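Local atomic coordinates of arylsulfatase (Pseudoalteromonas sp. MB47, PDB entry 7AJ0), a protein that probably hydrolyses sulfate esters of the algal polysaccharide fucoidan, as an exo-acting, calcium-containing sulfatase that assembles into a hexamer. Residues I403-F408 with K415-V420; L91-M96 with G373-T378; N23-I28 with N397-G402. One frame throughout, in Å; residues are numbered along the deposited sequence.

Contact 1: I403-F408 with K415-V420; sequences IDQTAF and KSRRQV
The Phe408 ring takes Ser416 on one face, with Ser416 CA 3.9 Å from the ring centroid in a CH-pi contact. The guanidinium of Arg418 is covered on one face by the methyl CD1 of Ile403, while Val420 O accepts from NH2 near its plane; Asp379 forms a salt bridge with NH1. At the edge of the Arg417 guanidinium, Arg417 NH1 comes in on a lone pair of Asp404 O at 2.7 Å, fairly straight (155°). A bend at chi3 (62°) turns it there, and the long arginine can still lay its carbons along Ile403 and Ala407. The turn into helix 406-409 thus packs on the chain leading to strand 420-425. Gln405, the N-cap residue, ties the start of that helix to the segment 415-420: OE1 accepts from Arg417 N at 3.1 Å, and NE2 gives to Ser416 OG at 3.2 Å, an amide being able to do both. Beside it, Asp404 OD1 accepts from Thr406 N in an Asx turn, and Ser416 OG from Arg418 N in an ST turn. Asp404 OD1 also takes Thr406 OG1 on its syn lone pair. Ser416 OG has a further partner in Leu374 O, and Asp404 OD2 forms a salt bridge with Arg386.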
ATOM      1  N   ILE A 403     -13.902 -28.442  26.798  1.00 23.44           N
ATOM      2  CA  ILE A 403     -14.428 -28.213  28.137  1.00 23.64           C
ATOM      3  C   ILE A 403     -15.921 -28.503  28.120  1.00 23.60           C
ATOM      4  O   ILE A 403     -16.633 -28.068  27.207  1.00 23.26           O
ATOM      5  CB  ILE A 403     -14.160 -26.773  28.614  1.00 23.49           C
ATOM      6  CG1 ILE A 403     -12.655 -26.508  28.679  1.00 23.60           C
ATOM      7  CG2 ILE A 403     -14.823 -26.535  29.961  1.00 23.74           C
ATOM      8  CD1 ILE A 403     -12.294 -25.040  28.780  1.00 23.41           C
ATOM      9  N   ASP A 404     -16.391 -29.241  29.123  1.00 23.99           N
ATOM     10  CA  ASP A 404     -17.821 -29.478  29.280  1.00 24.04           C
ATOM     11  C   ASP A 404     -18.532 -28.162  29.572  1.00 23.82           C
ATOM     12  O   ASP A 404     -18.215 -27.484  30.552  1.00 23.96           O
ATOM     13  CB  ASP A 404     -18.058 -30.480  30.407  1.00 24.58           C
ATOM     14  CG  ASP A 404     -19.532 -30.695  30.699  1.00 33.29           C
ATOM     15  OD1 ASP A 404     -20.365 -30.423  29.809  1.00 24.41           O
ATOM     16  OD2 ASP A 404     -19.858 -31.131  31.824  1.00 35.65           O
ATOM     17  N   GLN A 405     -19.490 -27.800  28.717  1.00 23.54           N
ATOM     18  CA  GLN A 405     -20.216 -26.542  28.840  1.00 23.36           C
ATOM     19  C   GLN A 405     -21.685 -26.749  29.194  1.00 23.56           C
ATOM     20  O   GLN A 405     -22.499 -25.839  29.004  1.00 23.42           O
ATOM     21  CB  GLN A 405     -20.102 -25.740  27.541  1.00 22.91           C
ATOM     22  CG  GLN A 405     -18.694 -25.275  27.202  1.00 22.74           C
ATOM     23  CD  GLN A 405     -18.272 -24.054  27.995  1.00 22.76           C
ATOM     24  OE1 GLN A 405     -18.822 -23.769  29.058  1.00 26.53           O
ATOM     25  NE2 GLN A 405     -17.297 -23.317  27.475  1.00 22.56           N
ATOM     26  N   THR A 406     -22.044 -27.927  29.705  1.00 23.93           N
ATOM     27  CA  THR A 406     -23.441 -28.184  30.043  1.00 24.18           C
ATOM     28  C   THR A 406     -23.963 -27.163  31.048  1.00 24.35           C
ATOM     29  O   THR A 406     -25.102 -26.694  30.933  1.00 24.37           O
ATOM     30  CB  THR A 406     -23.594 -29.605  30.587  1.00 24.64           C
ATOM     31  OG1 THR A 406     -23.274 -30.548  29.556  1.00 24.53           O
ATOM     32  CG2 THR A 406     -25.015 -29.847  31.069  1.00 24.99           C
ATOM     33  N   ALA A 407     -23.145 -26.804  32.042  1.00 24.52           N
ATOM     34  CA  ALA A 407     -23.539 -25.780  33.003  1.00 24.72           C
ATOM     35  C   ALA A 407     -23.665 -24.405  32.360  1.00 30.84           C
ATOM     36  O   ALA A 407     -24.367 -23.540  32.895  1.00 26.49           O
ATOM     37  CB  ALA A 407     -22.528 -25.718  34.149  1.00 25.01           C
ATOM     38  N   PHE A 408     -22.997 -24.184  31.230  1.00 28.80           N
ATOM     39  CA  PHE A 408     -23.095 -22.911  30.522  1.00 23.57           C
ATOM     40  C   PHE A 408     -24.339 -22.863  29.646  1.00 23.76           C
ATOM     41  O   PHE A 408     -25.043 -21.847  29.620  1.00 23.47           O
ATOM     42  CB  PHE A 408     -21.817 -22.704  29.704  1.00 23.21           C
ATOM     43  CG  PHE A 408     -21.863 -21.537  28.760  1.00 22.88           C
ATOM     44  CD1 PHE A 408     -22.146 -20.260  29.216  1.00 28.42           C
ATOM     45  CD2 PHE A 408     -21.581 -21.717  27.414  1.00 22.53           C
ATOM     46  CE1 PHE A 408     -22.170 -19.186  28.341  1.00 22.72           C
ATOM     47  CE2 PHE A 408     -21.601 -20.648  26.535  1.00 26.98           C
ATOM     48  CZ  PHE A 408     -21.895 -19.381  26.999  1.00 22.37           C
ATOM     49  N   LYS A 415     -22.572 -18.089  32.762  1.00 25.68           N
ATOM     50  CA  LYS A 415     -21.205 -17.740  32.412  1.00 23.81           C
ATOM     51  C   LYS A 415     -20.471 -18.972  31.901  1.00 23.59           C
ATOM     52  O   LYS A 415     -20.731 -20.101  32.329  1.00 23.77           O
ATOM     53  CB  LYS A 415     -20.482 -17.136  33.613  1.00 24.17           C
ATOM     54  CG  LYS A 415     -21.076 -15.805  34.054  1.00 24.43           C
ATOM     55  CD  LYS A 415     -20.357 -15.227  35.263  1.00 37.97           C
ATOM     56  CE  LYS A 415     -20.981 -13.904  35.687  1.00 32.49           C
ATOM     57  NZ  LYS A 415     -20.206 -13.238  36.768  1.00 51.55           N
ATOM     58  N   SER A 416     -19.558 -18.743  30.966  1.00 23.25           N
ATOM     59  CA  SER A 416     -18.845 -19.834  30.320  1.00 23.06           C
ATOM     60  C   SER A 416     -17.826 -20.459  31.268  1.00 23.34           C
ATOM     61  O   SER A 416     -17.286 -19.802  32.160  1.00 23.58           O
ATOM     62  CB  SER A 416     -18.149 -19.319  29.061  1.00 22.69           C
ATOM     63  OG  SER A 416     -17.354 -20.321  28.461  1.00 22.57           O
ATOM     64  N   ARG A 417     -17.581 -21.755  31.072  1.00 23.36           N
ATOM     65  CA  ARG A 417     -16.529 -22.454  31.793  1.00 23.64           C
ATOM     66  C   ARG A 417     -15.183 -22.378  31.084  1.00 23.47           C
ATOM     67  O   ARG A 417     -14.181 -22.847  31.636  1.00 23.73           O
ATOM     68  CB  ARG A 417     -16.911 -23.927  31.999  1.00 23.85           C
ATOM     69  CG  ARG A 417     -18.226 -24.110  32.737  1.00 24.10           C
ATOM     70  CD  ARG A 417     -18.461 -25.554  33.172  1.00 24.44           C
ATOM     71  NE  ARG A 417     -17.443 -26.020  34.109  1.00 24.83           N
ATOM     72  CZ  ARG A 417     -16.721 -27.131  33.959  1.00 24.99           C
ATOM     73  NH1 ARG A 417     -16.901 -27.924  32.911  1.00 24.79           N
ATOM     74  NH2 ARG A 417     -15.820 -27.452  34.874  1.00 28.78           N
ATOM     75  N   ARG A 418     -15.135 -21.798  29.888  1.00 23.08           N
ATOM     76  CA  ARG A 418     -13.902 -21.667  29.124  1.00 22.95           C
ATOM     77  C   ARG A 418     -13.308 -20.288  29.364  1.00 22.96           C
ATOM     78  O   ARG A 418     -13.996 -19.272  29.214  1.00 22.82           O
ATOM     79  CB  ARG A 418     -14.153 -21.881  27.630  1.00 22.59           C
ATOM     80  CG  ARG A 418     -12.942 -21.601  26.753  1.00 22.48           C
ATOM     81  CD  ARG A 418     -13.187 -22.001  25.303  1.00 22.21           C
ATOM     82  NE  ARG A 418     -13.200 -23.451  25.123  1.00 22.33           N
ATOM     83  CZ  ARG A 418     -12.108 -24.203  25.023  1.00 22.53           C
ATOM     84  NH1 ARG A 418     -12.218 -25.513  24.859  1.00 27.03           N
ATOM     85  NH2 ARG A 418     -10.906 -23.648  25.091  1.00 22.62           N
ATOM     86  N   GLN A 419     -12.029 -20.258  29.728  1.00 23.16           N
ATOM     87  CA  GLN A 419     -11.345 -19.011  30.030  1.00 23.25           C
ATOM     88  C   GLN A 419     -10.591 -18.451  28.834  1.00 23.02           C
ATOM     89  O   GLN A 419     -10.459 -17.227  28.716  1.00 22.99           O
ATOM     90  CB  GLN A 419     -10.371 -19.228  31.191  1.00 23.69           C
ATOM     91  CG  GLN A 419      -9.853 -17.955  31.817  1.00 23.90           C
ATOM     92  CD  GLN A 419      -9.029 -18.217  33.063  1.00 26.65           C
ATOM     93  OE1 GLN A 419      -9.156 -17.508  34.061  1.00 27.38           O
ATOM     94  NE2 GLN A 419      -8.178 -19.237  33.010  1.00 24.55           N
ATOM     95  N   VAL A 420     -10.097 -19.310  27.946  1.00 22.91           N
ATOM     96  CA  VAL A 420      -9.259 -18.881  26.835  1.00 22.78           C
ATOM     97  C   VAL A 420      -9.553 -19.748  25.620  1.00 22.54           C
ATOM     98  O   VAL A 420      -9.851 -20.940  25.738  1.00 22.60           O
ATOM     99  CB  VAL A 420      -7.753 -18.955  27.189  1.00 23.11           C
ATOM    100  CG1 VAL A 420      -6.907 -18.523  26.003  1.00 23.02           C
ATOM    101  CG2 VAL A 420      -7.438 -18.107  28.414  1.00 23.40           C
TER

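Contact 2: L91-M96 with G373-T378; sequences LRLTSM and GLMDLT
Ser95-Met96 and Leu374-Met375 run parallel and make one beta bridge, Met96 with Met375, where Met375 N donates to Ser95 O at 3.2 Å and Met96 CA approaches Met375 O at 3.5 Å in a CA-H...O contact. A water carries the link on at the corner of the chain, at Ser95: it accepts from Ser95 N and donates to Gly373 O at 2.7 Å, satisfying two backbone groups that do not meet directly. The two methionines put their side chains on the same face of the sheet and cross there, Met96 SD resting 3.6 Å from Met375 CG. Both have CG anti to the backbone N, but beyond it they part: Met96 bends at chi2 (68°), which brings its CE over to Asp376 O and to 4.1 Å from Leu377 CD2, whereas Met375 stays extended and carries its SD to 3.7 Å from Leu93 CD1. Unbranched and apolar, methionine suits such a seam, since its flexible thioether can fit against Leu93 and Leu377. Ser95, small enough for the close approach of the chains, touches Leu374 CD2 through CB, while its OG bonds to Asn372. Asp376 is the N-cap of helix 377-387, OD1 accepting from Thr378 N at 3.0 Å; a short carboxylate fits this role, reaching forward to the Thr378 amide. Ile380 of that helix packs on both methionines. A short parallel strand leading straight into a helix, beside strand 91-97 of a mixed sheet, is in keeping with the alpha/beta fold of the alkaline phosphatase clan, to which sulfatases belong.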
ATOM      1  N   LEU A  91     -30.766 -20.354  22.513  1.00 22.93           N
ATOM      2  CA  LEU A  91     -29.610 -19.574  22.939  1.00 22.73           C
ATOM      3  C   LEU A  91     -28.727 -19.297  21.732  1.00 22.36           C
ATOM      4  O   LEU A  91     -28.313 -20.228  21.034  1.00 22.18           O
ATOM      5  CB  LEU A  91     -28.831 -20.324  24.023  1.00 22.76           C
ATOM      6  CG  LEU A  91     -27.425 -19.848  24.377  1.00 22.56           C
ATOM      7  CD1 LEU A  91     -27.444 -18.445  24.940  1.00 25.74           C
ATOM      8  CD2 LEU A  91     -26.787 -20.813  25.374  1.00 22.66           C
ATOM      9  N   ARG A  92     -28.443 -18.020  21.489  1.00 22.29           N
ATOM     10  CA  ARG A  92     -27.550 -17.608  20.415  1.00 22.00           C
ATOM     11  C   ARG A  92     -26.208 -17.212  21.019  1.00 21.86           C
ATOM     12  O   ARG A  92     -26.141 -16.300  21.849  1.00 22.01           O
ATOM     13  CB  ARG A  92     -28.148 -16.451  19.617  1.00 22.08           C
ATOM     14  CG  ARG A  92     -27.259 -15.978  18.479  1.00 25.45           C
ATOM     15  CD  ARG A  92     -28.026 -15.129  17.483  1.00 26.87           C
ATOM     16  NE  ARG A  92     -28.477 -13.862  18.051  1.00 25.67           N
ATOM     17  CZ  ARG A  92     -27.749 -12.749  18.078  1.00 22.23           C
ATOM     18  NH1 ARG A  92     -26.519 -12.740  17.579  1.00 29.24           N
ATOM     19  NH2 ARG A  92     -28.249 -11.643  18.610  1.00 22.55           N
ATOM     20  N   LEU A  93     -25.150 -17.903  20.608  1.00 21.63           N
ATOM     21  CA  LEU A  93     -23.799 -17.646  21.089  1.00 21.53           C
ATOM     22  C   LEU A  93     -23.088 -16.726  20.106  1.00 21.37           C
ATOM     23  O   LEU A  93     -22.990 -17.040  18.914  1.00 21.23           O
ATOM     24  CB  LEU A  93     -23.028 -18.954  21.252  1.00 21.45           C
ATOM     25  CG  LEU A  93     -23.578 -19.933  22.287  1.00 21.66           C
ATOM     26  CD1 LEU A  93     -22.785 -21.229  22.257  1.00 27.02           C
ATOM     27  CD2 LEU A  93     -23.549 -19.326  23.677  1.00 21.87           C
ATOM     28  N   THR A  94     -22.589 -15.597  20.603  1.00 21.44           N
ATOM     29  CA  THR A  94     -21.923 -14.609  19.769  1.00 21.36           C
ATOM     30  C   THR A  94     -20.402 -14.695  19.835  1.00 21.26           C
ATOM     31  O   THR A  94     -19.725 -13.948  19.122  1.00 21.22           O
ATOM     32  CB  THR A  94     -22.371 -13.193  20.157  1.00 21.58           C
ATOM     33  OG1 THR A  94     -22.205 -12.998  21.568  1.00 23.03           O
ATOM     34  CG2 THR A  94     -23.829 -12.975  19.793  1.00 25.77           C
ATOM     35  N   SER A  95     -19.851 -15.584  20.660  1.00 21.25           N
ATOM     36  CA  SER A  95     -18.407 -15.804  20.752  1.00 21.21           C
ATOM     37  C   SER A  95     -18.094 -17.295  20.687  1.00 21.15           C
ATOM     38  O   SER A  95     -17.395 -17.859  21.532  1.00 21.24           O
ATOM     39  CB  SER A  95     -17.835 -15.177  22.021  1.00 21.39           C
ATOM     40  OG  SER A  95     -17.677 -13.777  21.859  1.00 31.09           O
ATOM     41  N   MET A  96     -18.627 -17.950  19.663  1.00 21.05           N
ATOM     42  CA  MET A  96     -18.336 -19.348  19.372  1.00 21.03           C
ATOM     43  C   MET A  96     -17.185 -19.411  18.379  1.00 24.92           C
ATOM     44  O   MET A  96     -17.127 -18.621  17.431  1.00 20.90           O
ATOM     45  CB  MET A  96     -19.578 -20.035  18.809  1.00 21.02           C
ATOM     46  CG  MET A  96     -19.382 -21.469  18.359  1.00 21.05           C
ATOM     47  SD  MET A  96     -19.066 -22.622  19.693  1.00102.39           S
ATOM     48  CE  MET A  96     -19.548 -24.142  18.885  1.00 42.08           C
ATOM     49  N   GLY A 373     -20.386 -15.599  25.977  1.00 22.13           N
ATOM     50  CA  GLY A 373     -19.370 -16.392  26.643  1.00 22.17           C
ATOM     51  C   GLY A 373     -18.581 -17.249  25.671  1.00 21.92           C
ATOM     52  O   GLY A 373     -19.096 -17.727  24.661  1.00 21.74           O
ATOM     53  N   LEU A 374     -17.306 -17.450  25.992  1.00 21.97           N
ATOM     54  CA  LEU A 374     -16.413 -18.154  25.084  1.00 21.80           C
ATOM     55  C   LEU A 374     -16.798 -19.625  24.978  1.00 21.80           C
ATOM     56  O   LEU A 374     -17.066 -20.291  25.978  1.00 22.01           O
ATOM     57  CB  LEU A 374     -14.966 -18.036  25.561  1.00 21.94           C
ATOM     58  CG  LEU A 374     -14.358 -16.634  25.606  1.00 21.99           C
ATOM     59  CD1 LEU A 374     -12.873 -16.728  25.964  1.00 22.15           C
ATOM     60  CD2 LEU A 374     -14.552 -15.903  24.292  1.00 21.76           C
ATOM     61  N   MET A 375     -16.822 -20.132  23.745  1.00 21.61           N
ATOM     62  CA  MET A 375     -17.102 -21.540  23.502  1.00 21.64           C
ATOM     63  C   MET A 375     -16.369 -21.979  22.244  1.00 21.52           C
ATOM     64  O   MET A 375     -16.115 -21.177  21.343  1.00 21.36           O
ATOM     65  CB  MET A 375     -18.604 -21.804  23.370  1.00 25.58           C
ATOM     66  CG  MET A 375     -18.942 -23.275  23.197  1.00 22.53           C
ATOM     67  SD  MET A 375     -20.565 -23.716  23.838  1.00 29.52           S
ATOM     68  CE  MET A 375     -20.697 -25.414  23.273  1.00 26.20           C
ATOM     69  N   ASP A 376     -16.041 -23.269  22.194  1.00 29.15           N
ATOM     70  CA  ASP A 376     -15.190 -23.855  21.169  1.00 21.64           C
ATOM     71  C   ASP A 376     -15.907 -25.046  20.548  1.00 21.69           C
ATOM     72  O   ASP A 376     -16.850 -25.593  21.122  1.00 21.79           O
ATOM     73  CB  ASP A 376     -13.841 -24.288  21.780  1.00 21.88           C
ATOM     74  CG  ASP A 376     -12.759 -24.517  20.741  1.00 41.77           C
ATOM     75  OD1 ASP A 376     -12.935 -25.385  19.860  1.00 44.19           O
ATOM     76  OD2 ASP A 376     -11.719 -23.827  20.813  1.00 51.63           O
ATOM     77  N   LEU A 377     -15.454 -25.447  19.356  1.00 21.67           N
ATOM     78  CA  LEU A 377     -15.977 -26.674  18.762  1.00 21.80           C
ATOM     79  C   LEU A 377     -15.622 -27.895  19.605  1.00 28.88           C
ATOM     80  O   LEU A 377     -16.404 -28.852  19.673  1.00 22.28           O
ATOM     81  CB  LEU A 377     -15.446 -26.859  17.342  1.00 23.16           C
ATOM     82  CG  LEU A 377     -16.126 -26.077  16.218  1.00 21.57           C
ATOM     83  CD1 LEU A 377     -15.432 -26.379  14.893  1.00 21.66           C
ATOM     84  CD2 LEU A 377     -17.609 -26.392  16.129  1.00 31.60           C
ATOM     85  N   THR A 378     -14.449 -27.895  20.240  1.00 22.28           N
ATOM     86  CA  THR A 378     -14.106 -28.993  21.132  1.00 22.65           C
ATOM     87  C   THR A 378     -15.030 -29.047  22.344  1.00 22.72           C
ATOM     88  O   THR A 378     -15.144 -30.103  22.974  1.00 23.30           O
ATOM     89  CB  THR A 378     -12.656 -28.876  21.604  1.00 22.84           C
ATOM     90  OG1 THR A 378     -12.467 -27.623  22.274  1.00 22.67           O
ATOM     91  CG2 THR A 378     -11.698 -28.973  20.427  1.00 22.87           C
TER
HETATM   92  O   HOH W   1     -20.906 -16.923  22.821  1.00 22.07           O

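Contact 3: N23-I28 with N397-G402; sequences NMEPAI and NMYFDG
Asn23 O accepts from Phe400 N at 2.9 Å and Phe400 O from Glu25 N at 2.9 Å, so that two backbone bonds flank Met24 and make a single bridge between it and Phe400. The Asn23 side chain adds a third bond, ND2 giving to Met398 O at 3.0 Å; CG lies between the backbone N and the carbonyl carbon (chi1 70°), which sets the amide over toward Met398 O, alongside the Phe400 side chain, whose ring it meets at the edge. Asparagine is short enough to stay there and offers an amide N-H to Met398 O. Tyr399 turns one ring face to Asn23 O, and Tyr399 OH donates to Glu25 OE1 at 3.0 Å, meeting it from above the carboxylate plane. Glu25 gets its acid there by a bend at chi2 (65°), and Pro26 CD lies 3.4 Å from Tyr399 OH. A phenylalanine in place of Tyr399 would probably leave Glu25 OE1 without this donor and its carboxylate freer to turn. Met24 SD touches Phe400 CB, and a water bridges Glu25 O and Gly402 O, donating to both. Farther out, Met382 of helix 377-387 packs on both Met24 and Phe400, Thr502 of helix 489-505 touches Tyr399, and Asp401 is positioned by a salt bridge to Arg117 and by Leu114 N. The contact thus joins the loop before helix 31-48 to the loop that leads to helix 406-409. Glu25 OE1 and Asp401 OD1 are 4.4 Å apart, so the two acids probably repel each other somewhat; the hydrogen bond from Tyr399 OH to Glu25 and the salt bridge of Arg117 to Asp401 are likely to ease that cost.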
ATOM      1  N   ASN A  23      -4.925 -34.110  32.430  1.00 28.16           N
ATOM      2  CA  ASN A  23      -4.899 -34.135  30.976  1.00 27.76           C
ATOM      3  C   ASN A  23      -6.088 -33.413  30.346  1.00 27.03           C
ATOM      4  O   ASN A  23      -6.362 -33.617  29.156  1.00 26.74           O
ATOM      5  CB  ASN A  23      -4.862 -35.581  30.477  1.00 28.19           C
ATOM      6  CG  ASN A  23      -6.172 -36.310  30.718  1.00 28.19           C
ATOM      7  OD1 ASN A  23      -6.825 -36.108  31.741  1.00 28.23           O
ATOM      8  ND2 ASN A  23      -6.567 -37.151  29.770  1.00 28.31           N
ATOM      9  N   MET A  24      -6.797 -32.584  31.110  1.00 26.78           N
ATOM     10  CA  MET A  24      -7.980 -31.884  30.633  1.00 26.17           C
ATOM     11  C   MET A  24      -7.752 -30.379  30.705  1.00 25.80           C
ATOM     12  O   MET A  24      -7.167 -29.878  31.670  1.00 26.05           O
ATOM     13  CB  MET A  24      -9.217 -32.242  31.467  1.00 26.27           C
ATOM     14  CG  MET A  24      -9.501 -33.725  31.582  1.00 28.52           C
ATOM     15  SD  MET A  24     -10.347 -34.403  30.146  1.00 27.29           S
ATOM     16  CE  MET A  24     -11.946 -33.601  30.271  1.00 30.87           C
ATOM     17  N   GLU A  25      -8.223 -29.663  29.693  1.00 25.24           N
ATOM     18  CA  GLU A  25      -8.135 -28.211  29.717  1.00 24.91           C
ATOM     19  C   GLU A  25      -8.771 -27.685  31.001  1.00 25.01           C
ATOM     20  O   GLU A  25      -9.930 -28.015  31.291  1.00 24.96           O
ATOM     21  CB  GLU A  25      -8.836 -27.609  28.498  1.00 24.34           C
ATOM     22  CG  GLU A  25      -8.798 -26.082  28.441  1.00 24.02           C
ATOM     23  CD  GLU A  25      -7.393 -25.520  28.276  1.00 47.61           C
ATOM     24  OE1 GLU A  25      -6.475 -26.287  27.914  1.00 44.15           O
ATOM     25  OE2 GLU A  25      -7.207 -24.306  28.510  1.00 52.07           O
ATOM     26  N   PRO A  26      -8.056 -26.889  31.797  1.00 25.19           N
ATOM     27  CA  PRO A  26      -8.671 -26.325  33.006  1.00 25.33           C
ATOM     28  C   PRO A  26      -9.926 -25.537  32.666  1.00 24.88           C
ATOM     29  O   PRO A  26     -10.011 -24.889  31.622  1.00 27.97           O
ATOM     30  CB  PRO A  26      -7.572 -25.419  33.574  1.00 25.88           C
ATOM     31  CG  PRO A  26      -6.302 -25.997  33.049  1.00 25.81           C
ATOM     32  CD  PRO A  26      -6.630 -26.526  31.679  1.00 25.38           C
ATOM     33  N   ALA A  27     -10.907 -25.601  33.563  1.00 25.03           N
ATOM     34  CA  ALA A  27     -12.188 -24.943  33.367  1.00 24.71           C
ATOM     35  C   ALA A  27     -12.518 -24.072  34.569  1.00 24.95           C
ATOM     36  O   ALA A  27     -12.049 -24.316  35.683  1.00 25.43           O
ATOM     37  CB  ALA A  27     -13.318 -25.963  33.146  1.00 24.70           C
ATOM     38  N   ILE A  28     -13.327 -23.052  34.329  1.00 24.68           N
ATOM     39  CA  ILE A  28     -13.782 -22.172  35.409  1.00 24.93           C
ATOM     40  C   ILE A  28     -14.950 -22.842  36.125  1.00 25.21           C
ATOM     41  O   ILE A  28     -15.935 -23.217  35.468  1.00 24.97           O
ATOM     42  CB  ILE A  28     -14.189 -20.810  34.853  1.00 24.60           C
ATOM     43  CG1 ILE A  28     -12.991 -20.110  34.212  1.00 24.41           C
ATOM     44  CG2 ILE A  28     -14.789 -19.944  35.956  1.00 24.93           C
ATOM     45  CD1 ILE A  28     -13.364 -18.920  33.351  1.00 24.05           C
ATOM     46  N   ASN A 397      -3.178 -40.458  28.609  1.00 30.42           N
ATOM     47  CA  ASN A 397      -1.928 -40.054  27.979  1.00 30.51           C
ATOM     48  C   ASN A 397      -2.124 -38.986  26.912  1.00 29.72           C
ATOM     49  O   ASN A 397      -1.144 -38.573  26.283  1.00 29.76           O
ATOM     50  CB  ASN A 397      -1.239 -41.276  27.361  1.00 31.25           C
ATOM     51  CG  ASN A 397      -2.054 -41.904  26.250  1.00 31.08           C
ATOM     52  OD1 ASN A 397      -3.138 -42.437  26.485  1.00 31.03           O
ATOM     53  ND2 ASN A 397      -1.533 -41.849  25.032  1.00 31.04           N
ATOM     54  N   MET A 398      -3.355 -38.532  26.695  1.00 29.05           N
ATOM     55  CA  MET A 398      -3.668 -37.534  25.684  1.00 28.32           C
ATOM     56  C   MET A 398      -4.311 -36.323  26.345  1.00 27.73           C
ATOM     57  O   MET A 398      -5.192 -36.464  27.199  1.00 27.70           O
ATOM     58  CB  MET A 398      -4.605 -38.113  24.617  1.00 28.12           C
ATOM     59  CG  MET A 398      -3.959 -39.174  23.737  1.00 37.36           C
ATOM     60  SD  MET A 398      -5.152 -40.205  22.852  1.00 28.68           S
ATOM     61  CE  MET A 398      -6.181 -38.967  22.066  1.00 35.37           C
ATOM     62  N   TYR A 399      -3.861 -35.134  25.949  1.00 27.32           N
ATOM     63  CA  TYR A 399      -4.436 -33.895  26.454  1.00 26.78           C
ATOM     64  C   TYR A 399      -5.676 -33.539  25.645  1.00 26.16           C
ATOM     65  O   TYR A 399      -5.663 -33.610  24.412  1.00 25.99           O
ATOM     66  CB  TYR A 399      -3.415 -32.763  26.376  1.00 26.67           C
ATOM     67  CG  TYR A 399      -3.780 -31.539  27.183  1.00 26.32           C
ATOM     68  CD1 TYR A 399      -3.378 -31.413  28.503  1.00 26.67           C
ATOM     69  CD2 TYR A 399      -4.519 -30.506  26.625  1.00 25.69           C
ATOM     70  CE1 TYR A 399      -3.702 -30.298  29.248  1.00 26.41           C
ATOM     71  CE2 TYR A 399      -4.848 -29.384  27.365  1.00 25.43           C
ATOM     72  CZ  TYR A 399      -4.434 -29.286  28.675  1.00 25.80           C
ATOM     73  OH  TYR A 399      -4.752 -28.177  29.422  1.00 25.60           O
ATOM     74  N   PHE A 400      -6.743 -33.157  26.337  1.00 25.88           N
ATOM     75  CA  PHE A 400      -8.010 -32.809  25.705  1.00 25.36           C
ATOM     76  C   PHE A 400      -8.299 -31.334  25.933  1.00 24.88           C
ATOM     77  O   PHE A 400      -8.323 -30.867  27.077  1.00 24.96           O
ATOM     78  CB  PHE A 400      -9.139 -33.685  26.242  1.00 25.51           C
ATOM     79  CG  PHE A 400      -9.127 -35.074  25.683  1.00 25.91           C
ATOM     80  CD1 PHE A 400      -9.808 -35.366  24.516  1.00 25.68           C
ATOM     81  CD2 PHE A 400      -8.419 -36.083  26.312  1.00 26.56           C
ATOM     82  CE1 PHE A 400      -9.794 -36.641  23.992  1.00 26.09           C
ATOM     83  CE2 PHE A 400      -8.400 -37.360  25.791  1.00 26.99           C
ATOM     84  CZ  PHE A 400      -9.088 -37.640  24.629  1.00 26.75           C
ATOM     85  N   ASP A 401      -8.514 -30.606  24.840  1.00 24.43           N
ATOM     86  CA  ASP A 401      -8.737 -29.170  24.892  1.00 24.01           C
ATOM     87  C   ASP A 401     -10.189 -28.798  25.144  1.00 24.68           C
ATOM     88  O   ASP A 401     -10.459 -27.670  25.573  1.00 23.47           O
ATOM     89  CB  ASP A 401      -8.271 -28.537  23.578  1.00 23.75           C
ATOM     90  CG  ASP A 401      -6.805 -28.797  23.296  1.00 24.10           C
ATOM     91  OD1 ASP A 401      -5.949 -28.201  23.981  1.00 24.26           O
ATOM     92  OD2 ASP A 401      -6.506 -29.614  22.399  1.00 24.27           O
ATOM     93  N   GLY A 402     -11.121 -29.714  24.900  1.00 25.32           N
ATOM     94  CA  GLY A 402     -12.521 -29.398  25.078  1.00 25.93           C
ATOM     95  C   GLY A 402     -12.901 -29.281  26.541  1.00 23.69           C
ATOM     96  O   GLY A 402     -12.317 -29.918  27.417  1.00 24.10           O
TER
HETATM   97  O   HOH W   2     -11.631 -29.669  30.316  1.00 22.07           O

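How the contacts relate
Along the chain, contact 2 is nested inside the loop closed by contact 3, and both close before contact 1 opens. Contact 1 lies on the same side of the chain's centre as each of the others. Contacts 1 and 2 have centres about 9 Å apart and touch; helix 377-387, begun in contact 2, is followed directly by helix 406-409 of contact 1. The centres of contacts 1 and 3 are about 12 Å apart, with probable hydrogen bonds from Arg417 to Ile28 and Arg418 to Asp401. Contacts 2 and 3, centres about 18 Å apart, pack at Thr378 and Gly402. Contact 2 lies on the mixed sheet; contacts 1 and 3 pack loops 23-28, 397-402 and 415-420 beside helix 377-387, next to it.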